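PDB 3JZD: iron-containing alcohol dehydrogenase from Ralstonia eutropha, which probably reduces maleylacetate to 3-oxoadipate with NADH or NADPH in the breakdown of aromatic compounds, working as a homodimer. Local coordinates for residues I263-A268 against A296-L301; S168-L173 against G306-L311; L173-H178 against R201-G206; A274-A279 against W334-I339. One frame throughout, in Å; residues are numbered along the deposited sequence.

Contact 1 of 4, residues I263-A268 against A296-L301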
# COMPACT_ATOMS: atom_id res chain seq x y z
N ILE A 263 -23.82 -13.07 -8.13
CA ILE A 263 -25.25 -13.00 -7.90
C ILE A 263 -25.62 -12.38 -6.58
O ILE A 263 -26.51 -11.58 -6.53
CB ILE A 263 -25.87 -14.43 -8.00
CG1 ILE A 263 -25.72 -14.94 -9.48
CG2 ILE A 263 -27.34 -14.41 -7.51
CD1 ILE A 263 -25.75 -16.52 -9.67
N VAL A 264 -24.92 -12.77 -5.52
CA VAL A 264 -25.21 -12.28 -4.17
C VAL A 264 -24.80 -10.80 -3.93
O VAL A 264 -25.51 -10.07 -3.24
CB VAL A 264 -24.55 -13.22 -3.12
CG1 VAL A 264 -24.64 -12.63 -1.65
CG2 VAL A 264 -25.20 -14.62 -3.23
N LEU A 265 -23.68 -10.35 -4.49
CA LEU A 265 -23.20 -9.01 -4.20
C LEU A 265 -24.26 -7.88 -4.25
O LEU A 265 -24.41 -7.14 -3.30
CB LEU A 265 -21.96 -8.69 -5.03
CG LEU A 265 -21.36 -7.34 -4.75
CD1 LEU A 265 -20.81 -7.32 -3.35
CD2 LEU A 265 -20.21 -7.06 -5.85
N PRO A 266 -25.00 -7.73 -5.34
CA PRO A 266 -25.95 -6.65 -5.29
C PRO A 266 -26.97 -6.71 -4.10
O PRO A 266 -27.37 -5.66 -3.56
CB PRO A 266 -26.69 -6.80 -6.63
CG PRO A 266 -25.73 -7.54 -7.55
CD PRO A 266 -25.08 -8.51 -6.59
N HIS A 267 -27.41 -7.92 -3.74
CA HIS A 267 -28.42 -8.10 -2.68
C HIS A 267 -27.83 -7.95 -1.29
O HIS A 267 -28.50 -7.48 -0.35
CB HIS A 267 -29.12 -9.45 -2.86
CG HIS A 267 -29.76 -9.58 -4.21
ND1 HIS A 267 -29.14 -10.23 -5.27
CD2 HIS A 267 -30.88 -9.03 -4.71
CE1 HIS A 267 -29.90 -10.11 -6.34
NE2 HIS A 267 -30.97 -9.40 -6.02
N ALA A 268 -26.57 -8.35 -1.15
CA ALA A 268 -25.86 -8.17 0.11
C ALA A 268 -25.63 -6.65 0.27
O ALA A 268 -25.77 -6.09 1.38
CB ALA A 268 -24.51 -8.98 0.13
N ALA A 296 -27.80 -1.73 -7.82
CA ALA A 296 -28.32 -1.84 -9.18
C ALA A 296 -27.22 -1.81 -10.22
O ALA A 296 -27.29 -2.51 -11.25
CB ALA A 296 -29.36 -0.74 -9.47
N THR A 297 -26.20 -0.98 -9.95
CA THR A 297 -25.10 -0.79 -10.87
C THR A 297 -24.28 -2.07 -11.02
O THR A 297 -23.94 -2.44 -12.14
CB THR A 297 -24.24 0.46 -10.49
OG1 THR A 297 -25.08 1.62 -10.46
CG2 THR A 297 -23.12 0.72 -11.50
N LEU A 298 -23.99 -2.75 -9.91
CA LEU A 298 -23.21 -4.00 -9.95
C LEU A 298 -24.00 -5.15 -10.58
O LEU A 298 -23.45 -6.01 -11.27
CB LEU A 298 -22.67 -4.33 -8.53
CG LEU A 298 -21.59 -3.30 -8.17
CD1 LEU A 298 -21.26 -3.25 -6.71
CD2 LEU A 298 -20.32 -3.64 -9.06
N PHE A 299 -25.31 -5.15 -10.34
CA PHE A 299 -26.21 -6.09 -10.97
C PHE A 299 -26.10 -5.93 -12.48
O PHE A 299 -25.91 -6.91 -13.18
CB PHE A 299 -27.63 -5.83 -10.55
CG PHE A 299 -28.61 -6.75 -11.16
CD1 PHE A 299 -29.15 -6.48 -12.42
CD2 PHE A 299 -29.05 -7.87 -10.48
CE1 PHE A 299 -30.11 -7.34 -13.00
CE2 PHE A 299 -30.02 -8.73 -11.07
CZ PHE A 299 -30.53 -8.46 -12.32
N ASP A 300 -26.23 -4.70 -12.95
CA ASP A 300 -26.13 -4.42 -14.39
C ASP A 300 -24.77 -4.79 -14.97
O ASP A 300 -24.68 -5.22 -16.11
CB ASP A 300 -26.38 -2.94 -14.74
CG ASP A 300 -27.78 -2.50 -14.51
OD1 ASP A 300 -28.66 -3.37 -14.31
OD2 ASP A 300 -28.02 -1.26 -14.51
N LEU A 301 -23.70 -4.59 -14.21
CA LEU A 301 -22.36 -4.92 -14.70
C LEU A 301 -22.25 -6.42 -14.98
O LEU A 301 -21.58 -6.86 -15.95
CB LEU A 301 -21.31 -4.52 -13.65
CG LEU A 301 -19.82 -4.52 -13.99
CD1 LEU A 301 -19.60 -3.61 -15.19
CD2 LEU A 301 -19.05 -4.04 -12.74
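P266 lays its ring against the backbone of F299, where the two helices come nearest: P266 CG sits 3.7 Å from F299 N and 3.9 Å from F299 CB. The helices run almost antiparallel, at 168°, with axes 8.4 Å apart in these segments, close enough for the puckered pyrrolidine to reach the facing backbone. The F299 side chain swings past the proline, CG anti to the backbone N (chi1 180°), and P266 CG lies near the ring's plane, at its edge, not over a face. One residue earlier on each helix, L265 CD2 meets L298 CD1 at 4.0 Å. I176 of helix 165-182 packs against both leucines, and L173 against L298.

The histidine of helix 257-272 makes its polar bonds away from the facing helix. H267 ND1 donates to I263 O at 3.2 Å, with the acceptor lying in the imidazole plane, while NE2 is bonded to V355 O, so both ring nitrogens are used.

Helix 257-272 is kinked here, and P266 has no N-H to give. The N of H267 also skips I263 O, bonding weakly to V264 O, and the imidazole ND1 supplies a donor to the I263 carbonyl. The joint between the helices rests on van der Waals packing of aliphatic groups, partly against backbone.

Contact 2 of 4, residues S168-L173 against G306-L311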
# COMPACT_ATOMS: atom_id res chain seq x y z
N SER A 168 -14.30 -14.62 -16.50
CA SER A 168 -13.60 -13.33 -16.50
C SER A 168 -14.50 -12.30 -15.82
O SER A 168 -14.02 -11.45 -15.07
CB SER A 168 -13.22 -12.88 -17.91
OG SER A 168 -12.29 -13.76 -18.55
N VAL A 169 -15.81 -12.39 -16.09
CA VAL A 169 -16.77 -11.46 -15.47
C VAL A 169 -17.03 -11.79 -14.00
O VAL A 169 -16.89 -10.91 -13.12
CB VAL A 169 -18.12 -11.41 -16.23
CG1 VAL A 169 -19.08 -10.38 -15.62
CG2 VAL A 169 -17.87 -11.06 -17.72
N THR A 170 -17.34 -13.06 -13.74
CA THR A 170 -17.73 -13.49 -12.41
C THR A 170 -16.58 -13.44 -11.39
O THR A 170 -16.79 -13.01 -10.24
CB THR A 170 -18.45 -14.85 -12.43
OG1 THR A 170 -17.56 -15.85 -12.90
CG2 THR A 170 -19.75 -14.78 -13.30
N SER A 171 -15.37 -13.77 -11.83
CA SER A 171 -14.23 -13.67 -10.93
C SER A 171 -13.97 -12.18 -10.68
O SER A 171 -13.55 -11.82 -9.62
CB SER A 171 -12.98 -14.32 -11.53
OG SER A 171 -11.90 -14.28 -10.60
N ALA A 172 -14.24 -11.34 -11.66
CA ALA A 172 -14.00 -9.91 -11.53
C ALA A 172 -14.93 -9.32 -10.49
O ALA A 172 -14.53 -8.44 -9.74
CB ALA A 172 -14.16 -9.21 -12.88
N LEU A 173 -16.18 -9.82 -10.43
CA LEU A 173 -17.15 -9.36 -9.42
C LEU A 173 -16.81 -9.92 -8.05
O LEU A 173 -17.01 -9.24 -7.05
CB LEU A 173 -18.60 -9.64 -9.87
CG LEU A 173 -18.98 -8.55 -10.88
CD1 LEU A 173 -19.95 -8.95 -11.89
CD2 LEU A 173 -19.48 -7.33 -10.07
N GLY A 306 -23.24 -10.93 -19.70
CA GLY A 306 -23.51 -12.35 -19.75
C GLY A 306 -23.36 -13.21 -18.51
O GLY A 306 -23.48 -14.41 -18.62
N ALA A 307 -23.12 -12.64 -17.34
CA ALA A 307 -23.03 -13.49 -16.15
C ALA A 307 -24.46 -13.82 -15.66
O ALA A 307 -25.38 -13.04 -15.87
CB ALA A 307 -22.31 -12.79 -15.05
N PRO A 308 -24.61 -14.96 -14.99
CA PRO A 308 -25.89 -15.27 -14.34
C PRO A 308 -26.11 -14.29 -13.18
O PRO A 308 -25.14 -13.82 -12.56
CB PRO A 308 -25.69 -16.69 -13.81
CG PRO A 308 -24.25 -16.89 -13.76
CD PRO A 308 -23.60 -16.00 -14.77
N VAL A 309 -27.38 -13.93 -12.95
CA VAL A 309 -27.76 -13.00 -11.89
C VAL A 309 -28.82 -13.60 -10.93
O VAL A 309 -29.33 -12.91 -10.04
CB VAL A 309 -28.30 -11.70 -12.51
CG1 VAL A 309 -27.19 -10.98 -13.30
CG2 VAL A 309 -29.55 -11.99 -13.43
N ALA A 310 -29.13 -14.88 -11.11
CA ALA A 310 -30.13 -15.57 -10.31
C ALA A 310 -29.51 -16.85 -9.82
O ALA A 310 -28.97 -17.62 -10.63
CB ALA A 310 -31.39 -15.85 -11.16
N LEU A 311 -29.59 -17.12 -8.51
CA LEU A 311 -29.07 -18.37 -7.97
C LEU A 311 -29.76 -19.56 -8.63
O LEU A 311 -29.19 -20.66 -8.71
CB LEU A 311 -29.26 -18.46 -6.43
CG LEU A 311 -28.55 -17.44 -5.56
CD1 LEU A 311 -29.00 -17.59 -4.12
CD2 LEU A 311 -26.97 -17.58 -5.72
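T170 reaches from helix 165-182 toward the loop that follows helix 294-304, and its two branches do different work. From CB, which points at the loop, the methyl CG2 leaves anti to the carbonyl carbon and beside the backbone N. T170 CG2 meets A307 CB at 3.7 Å, the shortest approach between the segments, and stands 4.3 Å from P308 CD, so the one methyl touches two consecutive loop residues. The other branch, OG1, takes the position between the backbone N and the carbonyl carbon (chi1 64°). There it bonds to G166 O, one turn back in its own helix, and to E259 OE2 of helix 257-272, which leaves the methyl as the group that faces the loop.

A307 CB is shared. V169 CG1, anti to its own backbone N (chi1 -177°), comes to A307 CB at 4.1 Å, so the alanine methyl lies against two neighbouring side chains of the helix. The loop is brought to this point by G306, whose positive phi makes it the C-prime residue of a Schellman motif: A307 N bonds back to A302 O and G306 N to Q303 O, ending helix 294-304.

The side chain of T170 is about 7 Å from the bound NAD. Its hydroxyl is hydrogen-bonded to two oxygens, a backbone carbonyl and the E259 carboxyl group, while small aliphatic groups, methyls and one proline methylene, join the helix to the loop.

Contact 3 of 4, residues L173-H178 against R201-G206; sequences LNAIAH and RALAAG
L203 pushes its side chain between A175 and I176, and these three residues carry nearly all of the contact. The L203 CD1 methyl lands on A175 CB at 3.7 Å and also lies 4.0 Å from I176 CG1. Nearer its own backbone, L203 CB receives I176 CD1 at 3.8 Å. The isoleucine and leucine therefore slide past each other in opposite directions, the tip of the isoleucine reaching the root of the leucine. Both side chains leave their helices in the same way, with I176 CG1 and L203 CG each anti to the carbonyl carbon (chi1 -74° and -72°). I176 CD1 also comes to 4.4 Å from A204 N, a loose approach to the backbone.

H178, on another side of the helix, has N174 O 3.4 Å above its plane, over the ring centre, and its ring meets that of H243, to which ND1 bonds; NE2 bonds to A124 O. With both nitrogens engaged, the imidazole's rotation is fixed.

The two helices run antiparallel with a crossing angle of -157°, their axes 9.8 Å apart in these segments, a separation filled by the long aliphatic side chains. Helix 217-236 borders the same seam, where C230 touches both A175 and L203. On other sides of helix 165-182, I176 packs on L301 and L173 on A302, both of helix 294-304, and N174 touches H261 of helix 257-272. The helix is thus enclosed by others of the helical C-terminal part, and the side chain of A175 is about 8 Å from the bound NAD.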
# COMPACT_ATOMS: atom_id res chain seq x y z
N LEU A 173 -16.18 -9.82 -10.43
CA LEU A 173 -17.15 -9.36 -9.42
C LEU A 173 -16.81 -9.92 -8.05
O LEU A 173 -17.01 -9.24 -7.05
CB LEU A 173 -18.60 -9.64 -9.87
CG LEU A 173 -18.98 -8.55 -10.88
CD1 LEU A 173 -19.95 -8.95 -11.89
CD2 LEU A 173 -19.48 -7.33 -10.07
N ASN A 174 -16.21 -11.11 -8.01
CA ASN A 174 -15.72 -11.68 -6.76
C ASN A 174 -14.68 -10.70 -6.16
O ASN A 174 -14.73 -10.35 -4.98
CB ASN A 174 -15.17 -13.07 -7.04
CG ASN A 174 -14.60 -13.77 -5.84
OD1 ASN A 174 -14.76 -13.35 -4.69
ND2 ASN A 174 -13.92 -14.84 -6.11
N ALA A 175 -13.78 -10.21 -6.99
CA ALA A 175 -12.76 -9.27 -6.53
C ALA A 175 -13.42 -7.95 -6.07
O ALA A 175 -13.09 -7.43 -5.02
CB ALA A 175 -11.76 -9.01 -7.64
N ILE A 176 -14.37 -7.43 -6.86
CA ILE A 176 -15.08 -6.19 -6.48
C ILE A 176 -15.75 -6.37 -5.12
O ILE A 176 -15.75 -5.45 -4.32
CB ILE A 176 -16.12 -5.76 -7.55
CG1 ILE A 176 -15.39 -5.18 -8.75
CG2 ILE A 176 -17.14 -4.73 -6.96
CD1 ILE A 176 -16.23 -4.93 -9.97
N ALA A 177 -16.30 -7.56 -4.86
CA ALA A 177 -16.93 -7.84 -3.56
C ALA A 177 -15.98 -7.61 -2.42
O ALA A 177 -16.40 -7.08 -1.39
CB ALA A 177 -17.46 -9.33 -3.45
N HIS A 178 -14.73 -8.05 -2.57
CA HIS A 178 -13.73 -7.88 -1.48
C HIS A 178 -13.58 -6.39 -1.15
O HIS A 178 -13.60 -5.96 0.01
CB HIS A 178 -12.33 -8.38 -1.84
CG HIS A 178 -12.26 -9.79 -2.36
ND1 HIS A 178 -13.10 -10.80 -1.95
CD2 HIS A 178 -11.38 -10.37 -3.22
CE1 HIS A 178 -12.76 -11.93 -2.55
NE2 HIS A 178 -11.72 -11.70 -3.33
N ARG A 201 -12.69 0.59 -9.45
CA ARG A 201 -12.69 1.41 -10.63
C ARG A 201 -12.02 0.67 -11.78
O ARG A 201 -12.52 0.68 -12.90
CB ARG A 201 -11.94 2.70 -10.37
CG ARG A 201 -12.45 3.89 -11.07
CD ARG A 201 -11.55 5.15 -10.88
NE ARG A 201 -10.74 5.18 -9.64
CZ ARG A 201 -11.16 5.50 -8.40
NH1 ARG A 201 -12.47 5.80 -8.14
NH2 ARG A 201 -10.26 5.47 -7.39
N ALA A 202 -10.90 0.03 -11.49
CA ALA A 202 -10.14 -0.71 -12.50
C ALA A 202 -10.98 -1.87 -13.10
O ALA A 202 -11.04 -2.05 -14.31
CB ALA A 202 -8.82 -1.22 -11.92
N LEU A 203 -11.60 -2.64 -12.25
CA LEU A 203 -12.44 -3.77 -12.70
C LEU A 203 -13.71 -3.32 -13.39
O LEU A 203 -14.11 -3.85 -14.41
CB LEU A 203 -12.75 -4.69 -11.54
CG LEU A 203 -11.51 -5.51 -11.10
CD1 LEU A 203 -11.51 -5.84 -9.62
CD2 LEU A 203 -11.33 -6.75 -11.98
N ALA A 204 -14.33 -2.29 -12.86
CA ALA A 204 -15.55 -1.78 -13.45
C ALA A 204 -15.29 -1.33 -14.88
O ALA A 204 -16.18 -1.46 -15.71
CB ALA A 204 -16.13 -0.65 -12.63
N ALA A 205 -14.11 -0.79 -15.16
CA ALA A 205 -13.73 -0.41 -16.51
C ALA A 205 -13.20 -1.60 -17.31
O ALA A 205 -13.39 -1.68 -18.52
CB ALA A 205 -12.64 0.67 -16.48
N GLY A 206 -12.47 -2.48 -16.65
CA GLY A 206 -11.92 -3.63 -17.32
C GLY A 206 -12.91 -4.71 -17.75
O GLY A 206 -12.69 -5.38 -18.75

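Contact 4 of 4, residues A274-A279 against W334-I339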
# COMPACT_ATOMS: atom_id res chain seq x y z
N ALA A 274 -28.42 1.03 3.75
CA ALA A 274 -28.92 2.06 4.65
C ALA A 274 -27.97 2.33 5.80
O ALA A 274 -27.92 3.46 6.31
CB ALA A 274 -30.32 1.67 5.23
N ALA A 275 -27.21 1.33 6.18
CA ALA A 275 -26.30 1.42 7.31
C ALA A 275 -24.96 2.09 7.01
O ALA A 275 -24.37 2.69 7.91
CB ALA A 275 -26.05 0.00 7.87
N VAL A 276 -24.53 2.05 5.74
CA VAL A 276 -23.21 2.53 5.29
C VAL A 276 -23.25 3.34 4.00
O VAL A 276 -22.65 2.98 3.01
CB VAL A 276 -22.22 1.29 5.14
CG1 VAL A 276 -21.99 0.73 6.50
CG2 VAL A 276 -22.79 0.16 4.23
N PRO A 277 -23.95 4.50 4.03
CA PRO A 277 -24.13 5.33 2.84
C PRO A 277 -22.83 5.91 2.32
O PRO A 277 -22.65 6.08 1.10
CB PRO A 277 -25.09 6.42 3.31
CG PRO A 277 -24.95 6.44 4.82
CD PRO A 277 -24.62 5.05 5.22
N GLU A 278 -21.89 6.20 3.20
CA GLU A 278 -20.60 6.69 2.73
C GLU A 278 -19.88 5.61 1.87
O GLU A 278 -19.36 5.94 0.81
CB GLU A 278 -19.71 7.16 3.87
CG GLU A 278 -18.39 7.64 3.37
CD GLU A 278 -17.59 8.39 4.40
OE1 GLU A 278 -18.18 8.95 5.34
OE2 GLU A 278 -16.36 8.44 4.23
N ALA A 279 -19.85 4.35 2.33
CA ALA A 279 -19.20 3.30 1.55
C ALA A 279 -19.95 3.15 0.20
O ALA A 279 -19.34 3.05 -0.85
CB ALA A 279 -19.12 1.96 2.35
N TRP A 334 -19.76 -9.75 12.96
CA TRP A 334 -20.06 -8.32 12.90
C TRP A 334 -20.53 -7.94 11.50
O TRP A 334 -19.96 -8.37 10.50
CB TRP A 334 -18.79 -7.52 13.26
CG TRP A 334 -19.06 -6.12 13.36
CD1 TRP A 334 -19.45 -5.44 14.46
CD2 TRP A 334 -19.02 -5.18 12.29
NE1 TRP A 334 -19.65 -4.12 14.15
CE2 TRP A 334 -19.36 -3.93 12.83
CE3 TRP A 334 -18.66 -5.26 10.94
CZ2 TRP A 334 -19.39 -2.78 12.05
CZ3 TRP A 334 -18.70 -4.12 10.18
CH2 TRP A 334 -19.07 -2.90 10.73
N ASN A 335 -21.57 -7.13 11.43
CA ASN A 335 -22.05 -6.61 10.16
C ASN A 335 -22.65 -5.21 10.45
O ASN A 335 -23.11 -4.98 11.54
CB ASN A 335 -23.09 -7.57 9.55
CG ASN A 335 -23.49 -7.17 8.14
OD1 ASN A 335 -22.69 -7.25 7.20
ND2 ASN A 335 -24.73 -6.77 7.98
N PRO A 336 -22.63 -4.27 9.49
CA PRO A 336 -23.13 -2.89 9.78
C PRO A 336 -24.61 -2.82 10.17
O PRO A 336 -24.99 -1.92 10.92
CB PRO A 336 -22.91 -2.15 8.46
CG PRO A 336 -21.76 -2.90 7.83
CD PRO A 336 -21.98 -4.35 8.17
N ARG A 337 -25.40 -3.74 9.63
CA ARG A 337 -26.84 -3.92 9.97
C ARG A 337 -27.03 -5.34 10.61
O ARG A 337 -26.43 -6.33 10.16
CB ARG A 337 -27.67 -3.76 8.68
CG ARG A 337 -29.16 -4.03 8.87
CD ARG A 337 -29.88 -4.10 7.56
NE ARG A 337 -31.23 -4.63 7.74
CZ ARG A 337 -32.08 -4.86 6.74
NH1 ARG A 337 -31.72 -4.59 5.51
NH2 ARG A 337 -33.29 -5.32 6.96
N PRO A 338 -27.85 -5.45 11.68
CA PRO A 338 -28.03 -6.80 12.29
C PRO A 338 -28.50 -7.86 11.30
O PRO A 338 -29.23 -7.55 10.38
CB PRO A 338 -29.08 -6.55 13.40
CG PRO A 338 -28.99 -5.10 13.71
CD PRO A 338 -28.54 -4.40 12.44
N ILE A 339 -27.99 -9.09 11.46
CA ILE A 339 -28.36 -10.20 10.61
C ILE A 339 -29.62 -10.76 11.29
O ILE A 339 -29.56 -11.17 12.44
CB ILE A 339 -27.22 -11.25 10.53
CG1 ILE A 339 -25.89 -10.61 10.05
CG2 ILE A 339 -27.57 -12.38 9.61
CD1 ILE A 339 -25.92 -9.92 8.68
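V276 and P336 meet at the surface, V276 CG1 reaching P336 CB at 3.6 Å and P336 CG at 3.9 Å. The valine rotamer decides which methyl does this: CG1 stands anti to the carbonyl carbon (chi1 -66°) and touches the pyrrolidine ring, with the two side chains crossing at a slant. Next to it, A275 CB lies against the same ring, 3.9 Å from P336 CB, and 3.8 Å from P336 O. A275 CB also lies 4.2 Å from R337 CB.

V276 is the N-cap residue of helix 277-287, with P277 in the first turn, so the contact sets the turn entering this helix against the loop that leads to helix 341-353 in the C-terminal helical region. The loop is held in shape by N335, whose ND2 donates to R337 O at 2.8 Å, nearly straight at 170°, in the carbonyl plane and on a lone pair. The same amide is tied at both ends, ND2 also to N272 OD1 and OD1 to L241 N.

Beyond its CB, R337 is stretched out, CG anti to the backbone N (chi1 175°) and the chain extended as far as NE. That carries the guanidinium to Y271 at the end of helix 257-272, where NH1 bonds to the tyrosine carbonyl and the group makes a cation-pi contact with the ring.

Helix 165-182 comes first along the chain, supplying one side of contacts 2 and 3, which share L173. Contact 3 closes the shorter loop, back from helix 190-212, and lies nested inside the long loop that contact 2 closes at residues 306-311. Contact 1, between helices 257-272 and 294-304, is nested in that loop too, but follows contact 3 in series. Contact 4 opens inside contact 1's loop and closes far beyond it, at 334-339, so it crosses both contact 1 and contact 2. Contacts 1, 2 and 3 touch one another as a continuous interior, whereas contact 4 stands apart, fastening the outer turn before helix 277-287 to the late loop.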